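Local coordinates for protein VP5 (Halorubrum pleomorphic virus 2, PDB 6QGI) that probably mediates fusion of the envelope of a haloarchaeal pleomorphic virus with the membrane of its host cell, at residues E261-R273 / Y473-K487. Sequence-based numbering, arbitrary orientation.
Sequences EIEVSDLVTPRER and YITQEEWDQLEQQNK
The loop from I262 to T269, extended at both ends and turning at V264-D266, runs the same way along helix 476-496, with CA of I262 5.2 Å from CA of Q476 and P270 coming level with N486 nearly three turns further on. At the start of the helix the side-chain amide of Q476 reads the backbone of E263 at both ends: E263 N donates to a lone pair of Q476 OE1 (2.8 Å), in the plane of the side-chain carbonyl, while Q476 NE2 reaches E263 O from above the backbone carbonyl plane and gives a second bond to D480 OD1. The chain of Q476 leaves anti to the backbone N and bends at chi2 (72°), which turns the amide along the loop. Next, the W479 indole receives V264 CG1 over one face, 4.0 Å from the centroid of its five-membered ring, a CH-pi contact; Y473 covers the opposite face. I262 CG2 meets W479 CD1, and L267 CD2 lies 3.6 Å from W479 CE3. T475 and E478 form a capping box at the helix N-terminus. The contact joins the connection between helices 225-253 and 270-279, with the first turn of the latter, to the last helix of the model, 476-496; I79 and I82 of helix 66-86 touch T269 and W479, respectively. E483 extends past L267, its CB 3.4 Å from L267 CD1, and a water bridges E483 OE1 to V268 N. Beyond it, P270 CD rests on L482 CD2 and P270 CB on N486 ND2. R273, bent at chi3 (-77°), brings NE to 3.1 Å from N486 OD1 and lays one guanidinium face over the base of K487.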
loop_
_atom_site.group_PDB
_atom_site.type_symbol
_atom_site.label_atom_id
_atom_site.label_comp_id
_atom_site.label_asym_id
_atom_site.label_seq_id
_atom_site.Cartn_x
_atom_site.Cartn_y
_atom_site.Cartn_z
ATOM N N GLU A 261 -12.366 -17.959 34.247
ATOM C CA GLU A 261 -11.522 -16.812 34.618
ATOM C C GLU A 261 -11.550 -15.764 33.503
ATOM O O GLU A 261 -11.762 -14.583 33.783
ATOM C CB GLU A 261 -10.081 -17.258 34.912
ATOM C CG GLU A 261 -9.350 -16.391 35.922
ATOM C CD GLU A 261 -8.032 -16.945 36.433
ATOM O OE1 GLU A 261 -7.954 -18.165 36.704
ATOM O OE2 GLU A 261 -7.079 -16.149 36.589
ATOM N N ILE A 262 -11.383 -16.214 32.239
ATOM C CA ILE A 262 -11.435 -15.362 31.047
ATOM C C ILE A 262 -12.600 -15.829 30.154
ATOM O O ILE A 262 -12.696 -17.018 29.833
ATOM C CB ILE A 262 -10.092 -15.311 30.244
ATOM C CG1 ILE A 262 -8.844 -15.166 31.151
ATOM C CG2 ILE A 262 -10.135 -14.202 29.184
ATOM C CD1 ILE A 262 -7.516 -15.589 30.469
ATOM N N GLU A 263 -13.475 -14.885 29.762
ATOM C CA GLU A 263 -14.615 -15.134 28.878
ATOM C C GLU A 263 -14.490 -14.229 27.653
ATOM O O GLU A 263 -14.747 -13.025 27.734
ATOM C CB GLU A 263 -15.958 -14.942 29.609
ATOM C CG GLU A 263 -16.281 -16.039 30.617
ATOM C CD GLU A 263 -16.477 -17.452 30.089
ATOM O OE1 GLU A 263 -16.843 -17.611 28.901
ATOM O OE2 GLU A 263 -16.278 -18.404 30.879
ATOM N N VAL A 264 -14.038 -14.814 26.530
ATOM C CA VAL A 264 -13.789 -14.079 25.285
ATOM C C VAL A 264 -14.579 -14.668 24.089
ATOM O O VAL A 264 -14.241 -14.396 22.930
ATOM C CB VAL A 264 -12.267 -13.980 24.971
ATOM C CG1 VAL A 264 -11.574 -12.997 25.910
ATOM C CG2 VAL A 264 -11.582 -15.348 24.995
ATOM N N SER A 265 -15.646 -15.431 24.373
ATOM C CA SER A 265 -16.506 -16.030 23.348
ATOM C C SER A 265 -17.394 -14.962 22.701
ATOM O O SER A 265 -17.646 -15.014 21.500
ATOM C CB SER A 265 -17.371 -17.131 23.956
ATOM O OG SER A 265 -16.615 -17.994 24.791
ATOM N N ASP A 266 -17.850 -13.991 23.513
ATOM C CA ASP A 266 -18.724 -12.872 23.144
ATOM C C ASP A 266 -17.941 -11.717 22.478
ATOM O O ASP A 266 -18.553 -10.839 21.863
ATOM C CB ASP A 266 -19.433 -12.365 24.420
ATOM C CG ASP A 266 -20.602 -11.418 24.211
ATOM O OD1 ASP A 266 -21.644 -11.867 23.683
ATOM O OD2 ASP A 266 -20.486 -10.236 24.605
ATOM N N LEU A 267 -16.596 -11.725 22.602
ATOM C CA LEU A 267 -15.699 -10.691 22.086
ATOM C C LEU A 267 -15.569 -10.767 20.550
ATOM O O LEU A 267 -15.387 -11.846 19.978
ATOM C CB LEU A 267 -14.321 -10.797 22.803
ATOM C CG LEU A 267 -13.031 -10.167 22.200
ATOM C CD1 LEU A 267 -13.115 -8.682 22.078
ATOM C CD2 LEU A 267 -11.839 -10.450 23.066
ATOM N N VAL A 268 -15.706 -9.594 19.901
ATOM C CA VAL A 268 -15.570 -9.399 18.455
ATOM C C VAL A 268 -14.170 -8.819 18.243
ATOM O O VAL A 268 -13.896 -7.694 18.680
ATOM C CB VAL A 268 -16.699 -8.519 17.842
ATOM C CG1 VAL A 268 -16.542 -8.394 16.329
ATOM C CG2 VAL A 268 -18.083 -9.058 18.193
ATOM N N THR A 269 -13.272 -9.626 17.640
ATOM C CA THR A 269 -11.856 -9.307 17.417
ATOM C C THR A 269 -11.668 -8.069 16.515
ATOM O O THR A 269 -12.507 -7.836 15.638
ATOM C CB THR A 269 -11.094 -10.521 16.823
ATOM O OG1 THR A 269 -11.404 -10.698 15.439
ATOM C CG2 THR A 269 -11.323 -11.807 17.591
ATOM N N PRO A 270 -10.555 -7.297 16.678
ATOM C CA PRO A 270 -10.316 -6.147 15.785
ATOM C C PRO A 270 -10.336 -6.565 14.311
ATOM O O PRO A 270 -10.885 -5.843 13.479
ATOM C CB PRO A 270 -8.930 -5.654 16.211
ATOM C CG PRO A 270 -8.786 -6.109 17.612
ATOM C CD PRO A 270 -9.454 -7.444 17.654
ATOM N N ARG A 271 -9.801 -7.776 14.018
ATOM C CA ARG A 271 -9.770 -8.415 12.699
ATOM C C ARG A 271 -11.205 -8.643 12.192
ATOM O O ARG A 271 -11.507 -8.234 11.074
ATOM C CB ARG A 271 -8.989 -9.745 12.775
ATOM C CG ARG A 271 -8.844 -10.473 11.449
ATOM C CD ARG A 271 -8.862 -11.977 11.633
ATOM N NE ARG A 271 -8.588 -12.664 10.371
ATOM C CZ ARG A 271 -8.474 -13.983 10.224
ATOM N NH1 ARG A 271 -8.619 -14.787 11.271
ATOM N NH2 ARG A 271 -8.212 -14.506 9.036
ATOM N N GLU A 272 -12.089 -9.257 13.024
ATOM C CA GLU A 272 -13.496 -9.522 12.691
ATOM C C GLU A 272 -14.252 -8.216 12.390
ATOM O O GLU A 272 -14.950 -8.155 11.380
ATOM C CB GLU A 272 -14.192 -10.291 13.822
ATOM C CG GLU A 272 -15.584 -10.800 13.478
ATOM C CD GLU A 272 -16.354 -11.470 14.606
ATOM O OE1 GLU A 272 -15.771 -11.685 15.695
ATOM O OE2 GLU A 272 -17.549 -11.782 14.399
ATOM N N ARG A 273 -14.092 -7.179 13.246
ATOM C CA ARG A 273 -14.716 -5.862 13.080
ATOM C C ARG A 273 -14.322 -5.234 11.726
ATOM O O ARG A 273 -15.200 -4.738 11.016
ATOM C CB ARG A 273 -14.336 -4.931 14.243
ATOM C CG ARG A 273 -15.246 -3.715 14.384
ATOM C CD ARG A 273 -14.781 -2.767 15.475
ATOM N NE ARG A 273 -15.103 -3.258 16.818
ATOM C CZ ARG A 273 -16.168 -2.879 17.519
ATOM N NH1 ARG A 273 -17.021 -1.992 17.026
ATOM N NH2 ARG A 273 -16.381 -3.383 18.729
ATOM N N TYR A 473 -2.119 -11.202 28.180
ATOM C CA TYR A 473 -3.552 -11.434 27.905
ATOM C C TYR A 473 -4.013 -12.717 28.604
ATOM O O TYR A 473 -4.594 -13.625 28.001
ATOM C CB TYR A 473 -3.840 -11.420 26.395
ATOM C CG TYR A 473 -3.768 -10.026 25.817
ATOM C CD1 TYR A 473 -4.888 -9.202 25.797
ATOM C CD2 TYR A 473 -2.569 -9.508 25.335
ATOM C CE1 TYR A 473 -4.820 -7.903 25.302
ATOM C CE2 TYR A 473 -2.501 -8.227 24.787
ATOM C CZ TYR A 473 -3.630 -7.425 24.784
ATOM O OH TYR A 473 -3.592 -6.151 24.295
ATOM N N ILE A 474 -3.729 -12.761 29.914
ATOM C CA ILE A 474 -4.034 -13.860 30.822
ATOM C C ILE A 474 -5.078 -13.399 31.853
ATOM O O ILE A 474 -5.449 -14.170 32.741
ATOM C CB ILE A 474 -2.732 -14.398 31.485
ATOM C CG1 ILE A 474 -2.024 -13.312 32.348
ATOM C CG2 ILE A 474 -1.785 -14.973 30.417
ATOM C CD1 ILE A 474 -1.011 -13.841 33.398
ATOM N N THR A 475 -5.561 -12.142 31.720
ATOM C CA THR A 475 -6.581 -11.547 32.591
ATOM C C THR A 475 -7.724 -11.003 31.738
ATOM O O THR A 475 -7.508 -10.641 30.581
ATOM C CB THR A 475 -6.004 -10.437 33.517
ATOM O OG1 THR A 475 -5.821 -9.219 32.792
ATOM C CG2 THR A 475 -4.720 -10.843 34.230
ATOM N N GLN A 476 -8.930 -10.923 32.332
ATOM C CA GLN A 476 -10.152 -10.414 31.707
ATOM C C GLN A 476 -10.013 -8.922 31.367
ATOM O O GLN A 476 -10.408 -8.515 30.270
ATOM C CB GLN A 476 -11.366 -10.648 32.631
ATOM C CG GLN A 476 -12.732 -10.347 32.002
ATOM C CD GLN A 476 -13.136 -11.363 30.967
ATOM O OE1 GLN A 476 -13.397 -12.529 31.274
ATOM N NE2 GLN A 476 -13.195 -10.940 29.715
ATOM N N GLU A 477 -9.436 -8.125 32.298
ATOM C CA GLU A 477 -9.207 -6.685 32.160
ATOM C C GLU A 477 -8.451 -6.385 30.856
ATOM O O GLU A 477 -8.897 -5.539 30.079
ATOM C CB GLU A 477 -8.436 -6.152 33.382
ATOM C CG GLU A 477 -8.343 -4.633 33.456
ATOM C CD GLU A 477 -7.525 -4.045 34.595
ATOM O OE1 GLU A 477 -6.803 -4.803 35.285
ATOM O OE2 GLU A 477 -7.601 -2.810 34.791
ATOM N N GLU A 478 -7.345 -7.129 30.604
ATOM C CA GLU A 478 -6.496 -7.035 29.411
ATOM C C GLU A 478 -7.306 -7.220 28.125
ATOM O O GLU A 478 -7.172 -6.414 27.204
ATOM C CB GLU A 478 -5.377 -8.089 29.466
ATOM C CG GLU A 478 -4.234 -7.749 30.406
ATOM C CD GLU A 478 -3.171 -8.827 30.473
ATOM O OE1 GLU A 478 -2.202 -8.752 29.684
ATOM O OE2 GLU A 478 -3.308 -9.754 31.305
ATOM N N TRP A 479 -8.156 -8.266 28.081
ATOM C CA TRP A 479 -9.007 -8.609 26.939
ATOM C C TRP A 479 -10.148 -7.608 26.727
ATOM O O TRP A 479 -10.483 -7.319 25.576
ATOM C CB TRP A 479 -9.571 -10.017 27.105
ATOM C CG TRP A 479 -8.585 -11.084 26.750
ATOM C CD1 TRP A 479 -7.906 -11.892 27.612
ATOM C CD2 TRP A 479 -8.137 -11.432 25.434
ATOM N NE1 TRP A 479 -7.088 -12.749 26.914
ATOM C CE2 TRP A 479 -7.206 -12.486 25.574
ATOM C CE3 TRP A 479 -8.438 -10.961 24.141
ATOM C CZ2 TRP A 479 -6.577 -13.080 24.471
ATOM C CZ3 TRP A 479 -7.826 -11.559 23.049
ATOM C CH2 TRP A 479 -6.912 -12.611 23.218
ATOM N N ASP A 480 -10.741 -7.093 27.829
ATOM C CA ASP A 480 -11.814 -6.094 27.807
ATOM C C ASP A 480 -11.271 -4.749 27.290
ATOM O O ASP A 480 -11.954 -4.059 26.525
ATOM C CB ASP A 480 -12.446 -5.931 29.209
ATOM C CG ASP A 480 -13.264 -7.114 29.726
ATOM O OD1 ASP A 480 -13.545 -8.043 28.932
ATOM O OD2 ASP A 480 -13.635 -7.104 30.923
ATOM N N GLN A 481 -10.024 -4.410 27.686
ATOM C CA GLN A 481 -9.315 -3.198 27.275
ATOM C C GLN A 481 -8.991 -3.251 25.782
ATOM O O GLN A 481 -9.131 -2.230 25.108
ATOM C CB GLN A 481 -8.033 -3.009 28.097
ATOM C CG GLN A 481 -7.631 -1.543 28.261
ATOM C CD GLN A 481 -6.246 -1.337 28.836
ATOM O OE1 GLN A 481 -5.448 -2.271 28.999
ATOM N NE2 GLN A 481 -5.923 -0.089 29.145
ATOM N N LEU A 482 -8.584 -4.441 25.263
ATOM C CA LEU A 482 -8.290 -4.661 23.839
ATOM C C LEU A 482 -9.545 -4.326 23.030
ATOM O O LEU A 482 -9.485 -3.515 22.104
ATOM C CB LEU A 482 -7.830 -6.125 23.593
ATOM C CG LEU A 482 -7.412 -6.510 22.151
ATOM C CD1 LEU A 482 -6.214 -7.428 22.151
ATOM C CD2 LEU A 482 -8.551 -7.179 21.396
ATOM N N GLU A 483 -10.683 -4.924 23.436
ATOM C CA GLU A 483 -12.017 -4.769 22.864
ATOM C C GLU A 483 -12.478 -3.310 22.900
ATOM O O GLU A 483 -13.010 -2.825 21.901
ATOM C CB GLU A 483 -13.011 -5.652 23.642
ATOM C CG GLU A 483 -14.436 -5.645 23.106
ATOM C CD GLU A 483 -15.433 -6.396 23.966
ATOM O OE1 GLU A 483 -15.842 -7.512 23.572
ATOM O OE2 GLU A 483 -15.812 -5.865 25.036
ATOM N N GLN A 484 -12.287 -2.622 24.049
ATOM C CA GLN A 484 -12.726 -1.241 24.233
ATOM C C GLN A 484 -11.872 -0.261 23.439
ATOM O O GLN A 484 -12.449 0.598 22.770
ATOM C CB GLN A 484 -12.768 -0.851 25.720
ATOM C CG GLN A 484 -13.588 0.415 26.031
ATOM C CD GLN A 484 -14.966 0.467 25.392
ATOM O OE1 GLN A 484 -15.299 1.407 24.661
ATOM N NE2 GLN A 484 -15.799 -0.534 25.649
ATOM N N GLN A 485 -10.520 -0.399 23.482
ATOM C CA GLN A 485 -9.589 0.476 22.748
ATOM C C GLN A 485 -9.847 0.430 21.243
ATOM O O GLN A 485 -9.739 1.460 20.572
ATOM C CB GLN A 485 -8.128 0.110 23.033
ATOM C CG GLN A 485 -7.593 0.682 24.342
ATOM C CD GLN A 485 -6.415 -0.085 24.898
ATOM O OE1 GLN A 485 -5.992 -1.121 24.371
ATOM N NE2 GLN A 485 -5.862 0.404 25.996
ATOM N N ASN A 486 -10.211 -0.758 20.724
ATOM C CA ASN A 486 -10.520 -0.967 19.314
ATOM C C ASN A 486 -11.846 -0.296 18.952
ATOM O O ASN A 486 -11.922 0.387 17.929
ATOM C CB ASN A 486 -10.558 -2.466 18.993
ATOM C CG ASN A 486 -10.934 -2.784 17.567
ATOM O OD1 ASN A 486 -12.012 -3.325 17.298
ATOM N ND2 ASN A 486 -10.061 -2.445 16.623
ATOM N N LYS A 487 -12.879 -0.485 19.800
ATOM C CA LYS A 487 -14.221 0.076 19.624
ATOM C C LYS A 487 -14.190 1.614 19.624
ATOM O O LYS A 487 -14.858 2.219 18.784
ATOM C CB LYS A 487 -15.164 -0.442 20.726
ATOM C CG LYS A 487 -16.647 -0.216 20.444
ATOM C CD LYS A 487 -17.450 -0.113 21.738
ATOM C CE LYS A 487 -18.859 0.374 21.497
ATOM N NZ LYS A 487 -19.530 0.771 22.761
HETATM O O HOH W 1 -16.566 -7.160 20.984
#